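PDB 4FRX: anaerobically-induced outer membrane porin OprE from Pseudomonas aeruginosa, which probably forms a porin channel across the outer membrane of Pseudomonas aeruginosa, letting small solutes pass. Local coordinates for residues A[90-95]-A[101-106]; A[135-140]-A[425-430]; A[173-178]-A[317-322]. All blocks are in the same frame, centred on the assembly; numbering follows the deposited sequence.

Interaction 1. Residues A[90-95]-A[101-106]. With C8E ((hydroxyethyloxy)tri(ethyloxy)octane), chain D.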
ATOM      1  N   VAL A  90      -5.522  -3.243 -14.816  1.00 16.20           N
ATOM      2  CA  VAL A  90      -6.858  -3.245 -14.242  1.00 13.31           C
ATOM      3  C   VAL A  90      -7.533  -4.621 -14.318  1.00 13.17           C
ATOM      4  O   VAL A  90      -8.062  -5.096 -13.321  1.00 13.79           O
ATOM      5  CB  VAL A  90      -7.764  -2.190 -14.891  1.00 13.71           C
ATOM      6  CG1 VAL A  90      -9.100  -2.137 -14.182  1.00 18.19           C
ATOM      7  CG2 VAL A  90      -7.092  -0.818 -14.853  1.00 18.72           C
ATOM      8  N   PHE A  91      -7.509  -5.243 -15.500  1.00 14.04           N
ATOM      9  CA  PHE A  91      -8.193  -6.524 -15.769  1.00 17.46           C
ATOM     10  C   PHE A  91      -7.239  -7.672 -16.092  1.00 20.23           C
ATOM     11  O   PHE A  91      -6.236  -7.470 -16.769  1.00 19.18           O
ATOM     12  CB  PHE A  91      -9.162  -6.356 -16.953  1.00 17.38           C
ATOM     13  CG  PHE A  91     -10.349  -5.504 -16.628  1.00 19.07           C
ATOM     14  CD1 PHE A  91     -11.443  -6.056 -15.996  1.00 16.45           C
ATOM     15  CD2 PHE A  91     -10.353  -4.151 -16.916  1.00 21.76           C
ATOM     16  CE1 PHE A  91     -12.529  -5.278 -15.651  1.00 21.69           C
ATOM     17  CE2 PHE A  91     -11.441  -3.366 -16.589  1.00 15.33           C
ATOM     18  CZ  PHE A  91     -12.520  -3.928 -15.949  1.00 20.34           C
ATOM     19  N   PRO A  92      -7.563  -8.891 -15.631  1.00 19.76           N
ATOM     20  CA  PRO A  92      -6.797 -10.063 -16.068  1.00 20.46           C
ATOM     21  C   PRO A  92      -7.026 -10.348 -17.557  1.00 20.26           C
ATOM     22  O   PRO A  92      -7.960  -9.793 -18.139  1.00 16.82           O
ATOM     23  CB  PRO A  92      -7.369 -11.201 -15.218  1.00 19.34           C
ATOM     24  CG  PRO A  92      -8.734 -10.743 -14.827  1.00 20.22           C
ATOM     25  CD  PRO A  92      -8.671  -9.241 -14.727  1.00 15.40           C
ATOM     26  N   LEU A  93      -6.183 -11.189 -18.153  1.00 18.79           N
ATOM     27  CA  LEU A  93      -6.261 -11.501 -19.578  1.00 25.51           C
ATOM     28  C   LEU A  93      -6.874 -12.874 -19.829  1.00 31.07           C
ATOM     29  O   LEU A  93      -6.772 -13.777 -18.992  1.00 25.62           O
ATOM     30  CB  LEU A  93      -4.864 -11.476 -20.213  1.00 30.80           C
ATOM     31  CG  LEU A  93      -4.175 -10.157 -20.589  1.00 39.22           C
ATOM     32  CD1 LEU A  93      -3.873  -9.296 -19.379  1.00 38.89           C
ATOM     33  CD2 LEU A  93      -2.888 -10.446 -21.355  1.00 38.42           C
ATOM     34  N   GLU A  94      -7.502 -13.032 -20.991  1.00 31.23           N
ATOM     35  CA  GLU A  94      -7.966 -14.343 -21.429  1.00 38.87           C
ATOM     36  C   GLU A  94      -6.758 -15.131 -21.920  1.00 42.49           C
ATOM     37  O   GLU A  94      -5.684 -14.556 -22.131  1.00 33.08           O
ATOM     38  CB  GLU A  94      -8.972 -14.204 -22.576  1.00 41.90           C
ATOM     39  CG  GLU A  94     -10.096 -13.213 -22.333  1.00 44.64           C
ATOM     40  CD  GLU A  94     -11.385 -13.883 -21.902  1.00 51.08           C
ATOM     41  OE1 GLU A  94     -11.319 -14.904 -21.185  1.00 50.24           O
ATOM     42  OE2 GLU A  94     -12.466 -13.391 -22.288  1.00 56.82           O
ATOM     43  N   SER A  95      -6.935 -16.437 -22.119  1.00 48.55           N
ATOM     44  CA  SER A  95      -5.902 -17.267 -22.741  1.00 54.65           C
ATOM     45  C   SER A  95      -5.467 -16.643 -24.070  1.00 54.23           C
ATOM     46  O   SER A  95      -4.306 -16.746 -24.467  1.00 55.64           O
ATOM     47  CB  SER A  95      -6.409 -18.695 -22.957  1.00 55.66           C
ATOM     48  N   HIS A 101     -13.939  -9.980 -19.853  1.00 14.34           N
ATOM     49  CA  HIS A 101     -15.122  -9.144 -19.804  1.00 21.24           C
ATOM     50  C   HIS A 101     -15.440  -8.760 -18.387  1.00 13.83           C
ATOM     51  O   HIS A 101     -15.940  -7.648 -18.118  1.00 12.13           O
ATOM     52  CB  HIS A 101     -16.302  -9.872 -20.441  1.00 22.53           C
ATOM     53  CG  HIS A 101     -17.646  -9.255 -20.131  1.00 29.36           C
ATOM     54  ND1 HIS A 101     -18.440  -9.711 -19.146  1.00 26.19           N
ATOM     55  CD2 HIS A 101     -18.325  -8.194 -20.724  1.00 36.23           C
ATOM     56  CE1 HIS A 101     -19.568  -8.978 -19.105  1.00 27.99           C
ATOM     57  NE2 HIS A 101     -19.497  -8.050 -20.072  1.00 29.51           N
ATOM     58  N   ASP A 102     -15.153  -9.668 -17.462  1.00 15.65           N
ATOM     59  CA  ASP A 102     -15.418  -9.449 -16.051  1.00 14.56           C
ATOM     60  C   ASP A 102     -14.566 -10.395 -15.241  1.00 17.90           C
ATOM     61  O   ASP A 102     -14.111 -11.422 -15.750  1.00 14.87           O
ATOM     62  CB  ASP A 102     -16.895  -9.709 -15.742  1.00 14.25           C
ATOM     63  CG  ASP A 102     -17.338 -11.096 -16.166  1.00 22.70           C
ATOM     64  OD1 ASP A 102     -17.717 -11.267 -17.345  1.00 26.89           O
ATOM     65  OD2 ASP A 102     -17.294 -12.019 -15.324  1.00 23.15           O
ATOM     66  N   PHE A 103     -14.347 -10.035 -13.982  1.00 11.37           N
ATOM     67  CA  PHE A 103     -13.672 -10.918 -13.043  1.00 12.77           C
ATOM     68  C   PHE A 103     -14.188 -10.708 -11.626  1.00 13.25           C
ATOM     69  O   PHE A 103     -14.630  -9.611 -11.270  1.00 14.41           O
ATOM     70  CB  PHE A 103     -12.131 -10.843 -13.161  1.00 13.13           C
ATOM     71  CG  PHE A 103     -11.509  -9.565 -12.649  1.00 10.98           C
ATOM     72  CD1 PHE A 103     -11.814  -8.335 -13.216  1.00 15.40           C
ATOM     73  CD2 PHE A 103     -10.534  -9.614 -11.652  1.00 13.59           C
ATOM     74  CE1 PHE A 103     -11.200  -7.164 -12.753  1.00 15.15           C
ATOM     75  CE2 PHE A 103      -9.926  -8.454 -11.185  1.00 14.52           C
ATOM     76  CZ  PHE A 103     -10.256  -7.227 -11.742  1.00 12.79           C
ATOM     77  N   ALA A 104     -14.176 -11.777 -10.835  1.00 12.63           N
ATOM     78  CA  ALA A 104     -14.751 -11.723  -9.495  1.00 11.01           C
ATOM     79  C   ALA A 104     -14.042 -12.658  -8.542  1.00 15.92           C
ATOM     80  O   ALA A 104     -13.475 -13.674  -8.944  1.00 14.83           O
ATOM     81  CB  ALA A 104     -16.236 -12.063  -9.531  1.00  9.76           C
ATOM     82  N   SER A 105     -14.103 -12.326  -7.261  1.00 14.38           N
ATOM     83  CA  SER A 105     -13.549 -13.207  -6.251  1.00 14.81           C
ATOM     84  C   SER A 105     -14.339 -13.047  -4.968  1.00  9.88           C
ATOM     85  O   SER A 105     -15.042 -12.053  -4.772  1.00  9.13           O
ATOM     86  CB  SER A 105     -12.061 -12.932  -6.030  1.00 16.74           C
ATOM     87  OG  SER A 105     -11.828 -11.572  -5.717  1.00 14.37           O
ATOM     88  N   LEU A 106     -14.251 -14.060  -4.124  1.00 10.87           N
ATOM     89  CA  LEU A 106     -14.891 -14.042  -2.819  1.00 11.62           C
ATOM     90  C   LEU A 106     -13.843 -14.414  -1.784  1.00 15.49           C
ATOM     91  O   LEU A 106     -13.219 -15.464  -1.889  1.00 14.81           O
ATOM     92  CB  LEU A 106     -16.017 -15.066  -2.776  1.00 10.59           C
ATOM     93  CG  LEU A 106     -16.725 -15.169  -1.424  1.00 15.94           C
ATOM     94  CD1 LEU A 106     -17.363 -13.831  -1.068  1.00 14.85           C
ATOM     95  CD2 LEU A 106     -17.759 -16.280  -1.453  1.00 24.23           C
TER
HETATM   96  C1  C8E D 502     -21.117  -7.430  -5.768  1.00 20.52           C
HETATM   97  C2  C8E D 502     -19.958  -8.357  -5.414  1.00 18.97           C
HETATM   98  C3  C8E D 502     -20.033  -9.627  -6.252  1.00 19.81           C
HETATM   99  C4  C8E D 502     -18.852 -10.552  -5.998  1.00 20.14           C
HETATM  100  C5  C8E D 502     -18.970 -11.805  -6.860  1.00 22.64           C
HETATM  101  C6  C8E D 502     -18.257 -13.017  -6.264  1.00 21.91           C
HETATM  102  C7  C8E D 502     -18.488 -14.216  -7.180  1.00 24.52           C
HETATM  103  C8  C8E D 502     -17.941 -15.502  -6.575  1.00 34.19           C
HETATM  104  O9  C8E D 502     -16.825 -15.942  -7.313  1.00 35.99           O
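F103 reaches from its strand into the loop 90-95 and meets P92, F91 and V90 there. Its CG sits between the backbone N and the carbonyl carbon (chi1 71°), and this turns the ring toward the loop. The path from CB outward is apolar almost throughout. CB of F103 lies 3.8 Å from CG of P92. At the base of the ring, CG of F103 is 3.5 Å from CD of P92. That same CD stands over the centre of the ring, 3.5 Å from the centroid and 9° off the ring normal. This is a CH-pi contact on one face, made by a carbon next to the proline nitrogen. CD2 and CE2 of F103 also pack against CD of P92.

The fold here is the beta-barrel of the OprD porin family. Strand 102-114 is a barrel strand, and the loop 90-95 belongs to the connection from strand 59-71 into it. L139, from another loop, also touches F103.

Further out on the F103 ring, CD1 lies 3.6 Å from CD1 of F91. CE1 of F103 comes closer to the same F91 atom, at 3.4 Å. The two phenyl planes stand 71° apart and their centroids are 5.5 Å apart, so the rings meet obliquely. At the tip, CZ of F103 approaches the backbone O of V90 at 3.4 Å. The neighbouring A104 contributes to a different surface: its CB lies 3.8 Å from C5 of a bound C8E detergent molecule.

Interaction 2. Residues A[135-140]-A[425-430]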
ATOM      1  N   ASP A 135      -4.416  -0.666  -3.538  1.00 12.19           N
ATOM      2  CA  ASP A 135      -5.759  -0.475  -4.064  1.00 11.79           C
ATOM      3  C   ASP A 135      -5.731   0.666  -5.082  1.00 14.81           C
ATOM      4  O   ASP A 135      -6.573   1.570  -5.050  1.00 13.72           O
ATOM      5  CB  ASP A 135      -6.718  -0.152  -2.923  1.00 12.16           C
ATOM      6  CG  ASP A 135      -8.174  -0.275  -3.330  1.00 17.30           C
ATOM      7  OD1 ASP A 135      -8.463  -0.861  -4.400  1.00 12.99           O
ATOM      8  OD2 ASP A 135      -9.030   0.218  -2.569  1.00 15.27           O
ATOM      9  N   GLY A 136      -4.744   0.616  -5.971  1.00 11.57           N
ATOM     10  CA  GLY A 136      -4.531   1.672  -6.944  1.00 15.31           C
ATOM     11  C   GLY A 136      -5.287   1.512  -8.255  1.00 13.11           C
ATOM     12  O   GLY A 136      -5.119   2.329  -9.164  1.00 12.33           O
ATOM     13  N   ARG A 137      -6.103   0.465  -8.374  1.00  9.25           N
ATOM     14  CA  ARG A 137      -6.837   0.252  -9.621  1.00 11.65           C
ATOM     15  C   ARG A 137      -8.317   0.042  -9.339  1.00  8.48           C
ATOM     16  O   ARG A 137      -8.919   0.833  -8.621  1.00 11.23           O
ATOM     17  CB  ARG A 137      -6.237  -0.892 -10.449  1.00 10.11           C
ATOM     18  CG  ARG A 137      -4.775  -0.637 -10.927  1.00  6.57           C
ATOM     19  CD  ARG A 137      -4.668   0.556 -11.888  1.00  9.98           C
ATOM     20  NE  ARG A 137      -3.294   0.735 -12.389  1.00 13.07           N
ATOM     21  CZ  ARG A 137      -2.366   1.495 -11.809  1.00 14.16           C
ATOM     22  NH1 ARG A 137      -2.645   2.154 -10.696  1.00 12.09           N
ATOM     23  NH2 ARG A 137      -1.150   1.593 -12.344  1.00 14.83           N
ATOM     24  N   LEU A 138      -8.896  -1.022  -9.884  1.00  3.09           N
ATOM     25  CA  LEU A 138     -10.354  -1.218  -9.775  1.00 10.21           C
ATOM     26  C   LEU A 138     -10.774  -1.981  -8.526  1.00 13.02           C
ATOM     27  O   LEU A 138     -11.725  -1.590  -7.829  1.00 13.24           O
ATOM     28  CB  LEU A 138     -10.890  -1.939 -11.026  1.00 10.24           C
ATOM     29  CG  LEU A 138     -12.409  -2.090 -11.161  1.00 15.47           C
ATOM     30  CD1 LEU A 138     -13.082  -0.724 -11.190  1.00 14.23           C
ATOM     31  CD2 LEU A 138     -12.769  -2.890 -12.419  1.00 22.38           C
ATOM     32  N   LEU A 139     -10.074  -3.081  -8.261  1.00  9.56           N
ATOM     33  CA  LEU A 139     -10.371  -3.929  -7.115  1.00 11.58           C
ATOM     34  C   LEU A 139      -9.091  -4.062  -6.291  1.00 10.44           C
ATOM     35  O   LEU A 139      -7.998  -4.065  -6.840  1.00  8.59           O
ATOM     36  CB  LEU A 139     -10.874  -5.310  -7.572  1.00  6.87           C
ATOM     37  CG  LEU A 139     -12.135  -5.332  -8.464  1.00  9.63           C
ATOM     38  CD1 LEU A 139     -12.467  -6.741  -8.938  1.00 10.45           C
ATOM     39  CD2 LEU A 139     -13.322  -4.749  -7.712  1.00  8.23           C
ATOM     40  N   PRO A 140      -9.227  -4.141  -4.968  1.00 11.36           N
ATOM     41  CA  PRO A 140      -8.058  -4.169  -4.086  1.00 11.70           C
ATOM     42  C   PRO A 140      -7.313  -5.500  -4.037  1.00 12.76           C
ATOM     43  O   PRO A 140      -7.866  -6.577  -4.322  1.00  8.54           O
ATOM     44  CB  PRO A 140      -8.661  -3.875  -2.710  1.00 15.89           C
ATOM     45  CG  PRO A 140     -10.084  -4.385  -2.823  1.00 18.03           C
ATOM     46  CD  PRO A 140     -10.491  -4.044  -4.217  1.00 12.09           C
ATOM     47  N   GLU A 425       0.252   9.776 -16.534  1.00 13.52           N
ATOM     48  CA  GLU A 425      -0.881   8.941 -16.164  1.00 13.39           C
ATOM     49  C   GLU A 425      -2.022   9.795 -15.637  1.00  9.22           C
ATOM     50  O   GLU A 425      -1.808  10.733 -14.861  1.00 10.55           O
ATOM     51  CB  GLU A 425      -0.435   7.909 -15.117  1.00 15.04           C
ATOM     52  CG  GLU A 425      -1.488   6.916 -14.682  1.00 15.84           C
ATOM     53  CD  GLU A 425      -0.997   6.013 -13.558  1.00 20.43           C
ATOM     54  OE1 GLU A 425      -0.131   5.149 -13.817  1.00 20.53           O
ATOM     55  OE2 GLU A 425      -1.468   6.171 -12.413  1.00 19.84           O
ATOM     56  N   ASN A 426      -3.238   9.481 -16.077  1.00 13.21           N
ATOM     57  CA  ASN A 426      -4.440  10.080 -15.520  1.00 14.38           C
ATOM     58  C   ASN A 426      -5.320   8.996 -14.953  1.00 14.92           C
ATOM     59  O   ASN A 426      -5.497   7.951 -15.585  1.00 16.50           O
ATOM     60  CB  ASN A 426      -5.235  10.845 -16.584  1.00 13.03           C
ATOM     61  CG  ASN A 426      -4.564  12.144 -16.982  1.00 18.94           C
ATOM     62  OD1 ASN A 426      -4.533  13.099 -16.205  1.00 13.87           O
ATOM     63  ND2 ASN A 426      -4.010  12.182 -18.194  1.00 18.91           N
ATOM     64  N   ARG A 427      -5.860   9.243 -13.763  1.00 15.14           N
ATOM     65  CA  ARG A 427      -6.943   8.424 -13.242  1.00  9.91           C
ATOM     66  C   ARG A 427      -8.181   9.282 -13.009  1.00  9.12           C
ATOM     67  O   ARG A 427      -8.100  10.425 -12.551  1.00 12.28           O
ATOM     68  CB  ARG A 427      -6.550   7.736 -11.941  1.00  8.75           C
ATOM     69  CG  ARG A 427      -5.313   6.890 -12.035  1.00 12.06           C
ATOM     70  CD  ARG A 427      -5.025   6.246 -10.685  1.00 11.94           C
ATOM     71  NE  ARG A 427      -3.642   5.799 -10.588  1.00 17.47           N
ATOM     72  CZ  ARG A 427      -3.098   5.313  -9.478  1.00 17.36           C
ATOM     73  NH1 ARG A 427      -3.825   5.211  -8.376  1.00 17.44           N
ATOM     74  NH2 ARG A 427      -1.828   4.937  -9.470  1.00 15.00           N
ATOM     75  N   LEU A 428      -9.334   8.717 -13.343  1.00 10.13           N
ATOM     76  CA  LEU A 428     -10.608   9.328 -13.019  1.00 13.64           C
ATOM     77  C   LEU A 428     -11.401   8.301 -12.243  1.00 14.16           C
ATOM     78  O   LEU A 428     -11.624   7.183 -12.726  1.00 14.29           O
ATOM     79  CB  LEU A 428     -11.349   9.714 -14.301  1.00 16.83           C
ATOM     80  CG  LEU A 428     -10.613  10.792 -15.099  1.00 18.56           C
ATOM     81  CD1 LEU A 428     -11.299  11.071 -16.432  1.00 22.33           C
ATOM     82  CD2 LEU A 428     -10.521  12.071 -14.269  1.00 23.97           C
ATOM     83  N   ILE A 429     -11.806   8.667 -11.031  1.00 14.26           N
ATOM     84  CA  ILE A 429     -12.486   7.731 -10.160  1.00 10.84           C
ATOM     85  C   ILE A 429     -13.774   8.335  -9.615  1.00 17.83           C
ATOM     86  O   ILE A 429     -13.765   9.413  -9.014  1.00 16.89           O
ATOM     87  CB  ILE A 429     -11.595   7.266  -8.960  1.00 14.67           C
ATOM     88  CG1 ILE A 429     -10.195   6.842  -9.422  1.00 14.95           C
ATOM     89  CG2 ILE A 429     -12.283   6.137  -8.191  1.00 13.33           C
ATOM     90  CD1 ILE A 429      -9.103   7.856  -9.102  1.00 18.44           C
ATOM     91  N   VAL A 430     -14.882   7.631  -9.833  1.00 17.25           N
ATOM     92  CA  VAL A 430     -16.151   7.997  -9.206  1.00 14.31           C
ATOM     93  C   VAL A 430     -16.497   6.884  -8.235  1.00 15.72           C
ATOM     94  O   VAL A 430     -16.462   5.707  -8.592  1.00 15.81           O
ATOM     95  CB  VAL A 430     -17.258   8.171 -10.253  1.00 20.35           C
ATOM     96  CG1 VAL A 430     -18.598   8.542  -9.592  1.00 13.19           C
ATOM     97  CG2 VAL A 430     -16.832   9.217 -11.270  1.00 19.34           C
TER
HETATM   98  O   HOH W   1       0.704   3.886 -11.607  1.00 27.03           O
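R137 and R427 bring their guanidinium groups together beside the carboxylate of E425. The closest approach is between the two arginines: NH1 of R137 lies 3.1 Å from NH2 of R427. Both atoms are donors, so no hydrogen bond joins them. R137 NH1 and the backbone O of G136 both lie over one face of the R427 guanidinium, and the two guanidinium planes are 60° apart. The carbonyl also steadies R137. NH1 of R137 donates to O of G136 at 2.9 Å, with this oxygen in the guanidinium plane, while NH1 stands above the carbonyl plane. The chain bends at chi2 (-64°), folding the arginine back toward the carbonyl of G136.

E425 probably offsets the like charges. Its OE2 takes NE of R427 at 2.9 Å, on the anti side but well out of the carboxylate plane, and NH2 of R427 at 3.2 Å, on the syn lone pair. NE and NH2 of R427 thus both close on one oxygen.

The other side is looser and holds water. NH2 of R137 and OE1 of E425 form a long salt bridge of 4.0 Å. The oxygen lies well off the guanidinium plane, so only the charges attract. Water 1 spans this gap: it accepts from NH2 of R137 at 3.0 Å, donates to OE1 of E425 at 2.7 Å, and accepts a weak bond from NH2 of R427.

T89 takes the NE hydrogen of R137, and Q330 donates to OE2 of E425. The contact ties an inward loop of the porin, between strands 131-132 and 142-150, to barrel strand 423-434, which runs between strands 17-28 and 399-409.

Interaction 3. Residues A[173-178]-A[317-322]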
ATOM      1  N   ASP A 173      -6.753 -14.963  -8.631  1.00 16.67           N
ATOM      2  CA  ASP A 173      -5.996 -16.077  -8.060  1.00 19.81           C
ATOM      3  C   ASP A 173      -5.049 -15.665  -6.944  1.00 20.51           C
ATOM      4  O   ASP A 173      -4.389 -14.620  -7.010  1.00 19.11           O
ATOM      5  CB  ASP A 173      -5.181 -16.793  -9.145  1.00 26.93           C
ATOM      6  CG  ASP A 173      -6.043 -17.293 -10.291  1.00 33.17           C
ATOM      7  OD1 ASP A 173      -6.934 -18.128 -10.039  1.00 32.14           O
ATOM      8  OD2 ASP A 173      -5.825 -16.853 -11.439  1.00 40.70           O
ATOM      9  N   ASN A 174      -4.972 -16.509  -5.923  1.00 18.33           N
ATOM     10  CA  ASN A 174      -3.950 -16.361  -4.899  1.00 14.77           C
ATOM     11  C   ASN A 174      -2.646 -16.988  -5.364  1.00 19.36           C
ATOM     12  O   ASN A 174      -2.636 -18.087  -5.920  1.00 17.26           O
ATOM     13  CB  ASN A 174      -4.419 -16.997  -3.594  1.00 18.88           C
ATOM     14  CG  ASN A 174      -5.441 -16.140  -2.874  1.00 23.59           C
ATOM     15  OD1 ASN A 174      -6.594 -16.531  -2.706  1.00 32.86           O
ATOM     16  ND2 ASN A 174      -5.015 -14.960  -2.437  1.00 19.52           N
ATOM     17  N   ARG A 175      -1.546 -16.274  -5.150  1.00 12.98           N
ATOM     18  CA  ARG A 175      -0.222 -16.743  -5.539  1.00 12.78           C
ATOM     19  C   ARG A 175       0.739 -16.522  -4.384  1.00 16.11           C
ATOM     20  O   ARG A 175       0.454 -15.735  -3.481  1.00 13.30           O
ATOM     21  CB  ARG A 175       0.263 -15.963  -6.764  1.00 19.38           C
ATOM     22  CG  ARG A 175      -0.663 -16.057  -7.967  1.00 18.92           C
ATOM     23  CD  ARG A 175      -0.216 -15.110  -9.065  1.00 21.15           C
ATOM     24  NE  ARG A 175       1.139 -15.412  -9.521  1.00 25.46           N
ATOM     25  CZ  ARG A 175       1.833 -14.646 -10.358  1.00 29.41           C
ATOM     26  NH1 ARG A 175       1.297 -13.525 -10.822  1.00 25.32           N
ATOM     27  NH2 ARG A 175       3.065 -14.994 -10.721  1.00 25.31           N
ATOM     28  N   SER A 176       1.880 -17.210  -4.406  1.00  9.45           N
ATOM     29  CA  SER A 176       2.898 -17.012  -3.383  1.00 15.89           C
ATOM     30  C   SER A 176       3.510 -15.607  -3.416  1.00 11.27           C
ATOM     31  O   SER A 176       3.352 -14.864  -4.385  1.00 13.33           O
ATOM     32  CB  SER A 176       3.966 -18.107  -3.477  1.00 19.98           C
ATOM     33  OG  SER A 176       3.411 -19.345  -3.055  1.00 23.23           O
ATOM     34  N   LEU A 177       4.181 -15.235  -2.329  1.00 10.16           N
ATOM     35  CA  LEU A 177       4.712 -13.872  -2.172  1.00  8.43           C
ATOM     36  C   LEU A 177       6.119 -13.682  -2.757  1.00  9.23           C
ATOM     37  O   LEU A 177       6.949 -14.581  -2.710  1.00 12.27           O
ATOM     38  CB  LEU A 177       4.703 -13.494  -0.688  1.00  6.60           C
ATOM     39  CG  LEU A 177       3.365 -13.717   0.027  1.00 13.94           C
ATOM     40  CD1 LEU A 177       3.502 -13.584   1.533  1.00 15.15           C
ATOM     41  CD2 LEU A 177       2.317 -12.747  -0.497  1.00 14.66           C
ATOM     42  N   SER A 178       6.404 -12.504  -3.297  1.00  7.24           N
ATOM     43  CA  SER A 178       7.744 -12.265  -3.823  1.00  6.47           C
ATOM     44  C   SER A 178       8.102 -10.784  -3.666  1.00 12.27           C
ATOM     45  O   SER A 178       7.344 -10.019  -3.063  1.00 13.39           O
ATOM     46  CB  SER A 178       7.869 -12.735  -5.282  1.00  9.07           C
ATOM     47  OG  SER A 178       9.223 -12.720  -5.716  1.00 18.92           O
ATOM     48  N   ASP A 317       3.729  -8.500 -12.368  1.00 21.15           N
ATOM     49  CA  ASP A 317       2.651  -8.792 -13.324  1.00 21.70           C
ATOM     50  C   ASP A 317       1.487  -7.808 -13.197  1.00 21.57           C
ATOM     51  O   ASP A 317       0.331  -8.172 -13.435  1.00 19.27           O
ATOM     52  CB  ASP A 317       2.123 -10.228 -13.161  1.00 23.05           C
ATOM     53  CG  ASP A 317       3.152 -11.281 -13.524  1.00 27.77           C
ATOM     54  OD1 ASP A 317       3.754 -11.182 -14.613  1.00 28.28           O
ATOM     55  OD2 ASP A 317       3.355 -12.212 -12.714  1.00 34.21           O
ATOM     56  N   GLY A 318       1.794  -6.572 -12.809  1.00 23.13           N
ATOM     57  CA  GLY A 318       0.789  -5.527 -12.680  1.00 19.66           C
ATOM     58  C   GLY A 318      -0.163  -5.661 -11.507  1.00 23.17           C
ATOM     59  O   GLY A 318      -1.201  -4.988 -11.471  1.00 17.77           O
ATOM     60  N   GLU A 319       0.188  -6.503 -10.535  1.00 13.22           N
ATOM     61  CA  GLU A 319      -0.747  -6.852  -9.467  1.00 13.27           C
ATOM     62  C   GLU A 319      -0.869  -5.790  -8.367  1.00 14.10           C
ATOM     63  O   GLU A 319      -1.791  -5.831  -7.554  1.00 13.55           O
ATOM     64  CB  GLU A 319      -0.372  -8.203  -8.857  1.00 14.42           C
ATOM     65  CG  GLU A 319      -0.676  -9.373  -9.780  1.00 16.94           C
ATOM     66  CD  GLU A 319      -0.688 -10.695  -9.048  1.00 25.37           C
ATOM     67  OE1 GLU A 319      -0.737 -10.679  -7.796  1.00 20.51           O
ATOM     68  OE2 GLU A 319      -0.657 -11.741  -9.725  1.00 31.63           O
ATOM     69  N   GLY A 320       0.060  -4.840  -8.362  1.00 12.88           N
ATOM     70  CA  GLY A 320       0.024  -3.747  -7.401  1.00 16.52           C
ATOM     71  C   GLY A 320       0.850  -4.034  -6.163  1.00 15.01           C
ATOM     72  O   GLY A 320       0.886  -5.159  -5.665  1.00 17.06           O
ATOM     73  N   SER A 321       1.526  -3.014  -5.657  1.00 11.29           N
ATOM     74  CA  SER A 321       2.309  -3.163  -4.440  1.00  9.89           C
ATOM     75  C   SER A 321       2.404  -1.799  -3.795  1.00 13.30           C
ATOM     76  O   SER A 321       2.365  -0.784  -4.486  1.00 15.12           O
ATOM     77  CB  SER A 321       3.719  -3.659  -4.763  1.00 17.42           C
ATOM     78  OG  SER A 321       4.423  -2.702  -5.547  1.00 20.36           O
ATOM     79  N   THR A 322       2.548  -1.783  -2.478  1.00 12.19           N
ATOM     80  CA  THR A 322       2.698  -0.526  -1.742  1.00 10.64           C
ATOM     81  C   THR A 322       3.872  -0.611  -0.778  1.00 10.01           C
ATOM     82  O   THR A 322       3.949  -1.540   0.020  1.00 13.59           O
ATOM     83  CB  THR A 322       1.417  -0.187  -0.964  1.00 17.70           C
ATOM     84  OG1 THR A 322       0.359   0.097  -1.891  1.00 16.89           O
ATOM     85  CG2 THR A 322       1.636   1.038  -0.062  1.00 15.48           C
TER
HETATM   86  O   HOH W   2      -2.881 -12.654  -7.800  1.00 19.65           O
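A short strand and a long loop of the OprD-family beta-barrel meet here through a salt-bridge network with R175 at its centre. R175 lies on the short, weakly bonded strand at about 174-176, next to strand 156-167. D317 and E319 belong to the long loop between strands 295-305 and 340-349.

One nitrogen carries most of the contact. NH1 of R175 donates to OD2 of D317 at 3.1 Å and to OE2 of E319 at 2.9 Å. The first bond is fairly straight, at 162°, and OD2 lies in the guanidinium plane. The oxygen is met on its anti side, somewhat out of the carboxylate plane. The second is more bent, at 142°. It reaches OE2 of E319 from above the carboxylate plane, which is turned steeply to the guanidinium.

A bend at chi3 (60°) in R175 sets the direction of its guanidinium. The extended chain of E319 reaches across to it. NH2 of R175 adds a weak bond to OD2 of D317, which is also held by a hydrogen bond with OG of S185. The two carboxylates probably offset the nearby like charge of R315, whose NH1 lies close to NH2 of R175.

Away from the guanidinium, water 2 gives a second route between the segments. It lies 2.6 Å from the backbone O of D173 and 2.9 Å from OE1 of E319, the latter a weak link.

All three contacts join loops to the barrel wall or to one another. Interaction 1 is the apolar one, with no hydrogen bond between its segments; F91 and F103 are buried, while E94 and H101 are exposed. Interactions 2 and 3 are charged networks with bound water. Interaction 2 pairs two arginines with one glutamate, E425, which is buried. Interaction 3 pairs two acids with one arginine; E319 is buried and D317 exposed. Interactions 1 and 2 touch: L138 packs on V90 and F91, so loop 135-140 has an apolar side and a charged side. Interaction 3 touches neither. Its nearest atoms lie about 5 Å from interaction 2 and about 6 Å from interaction 1.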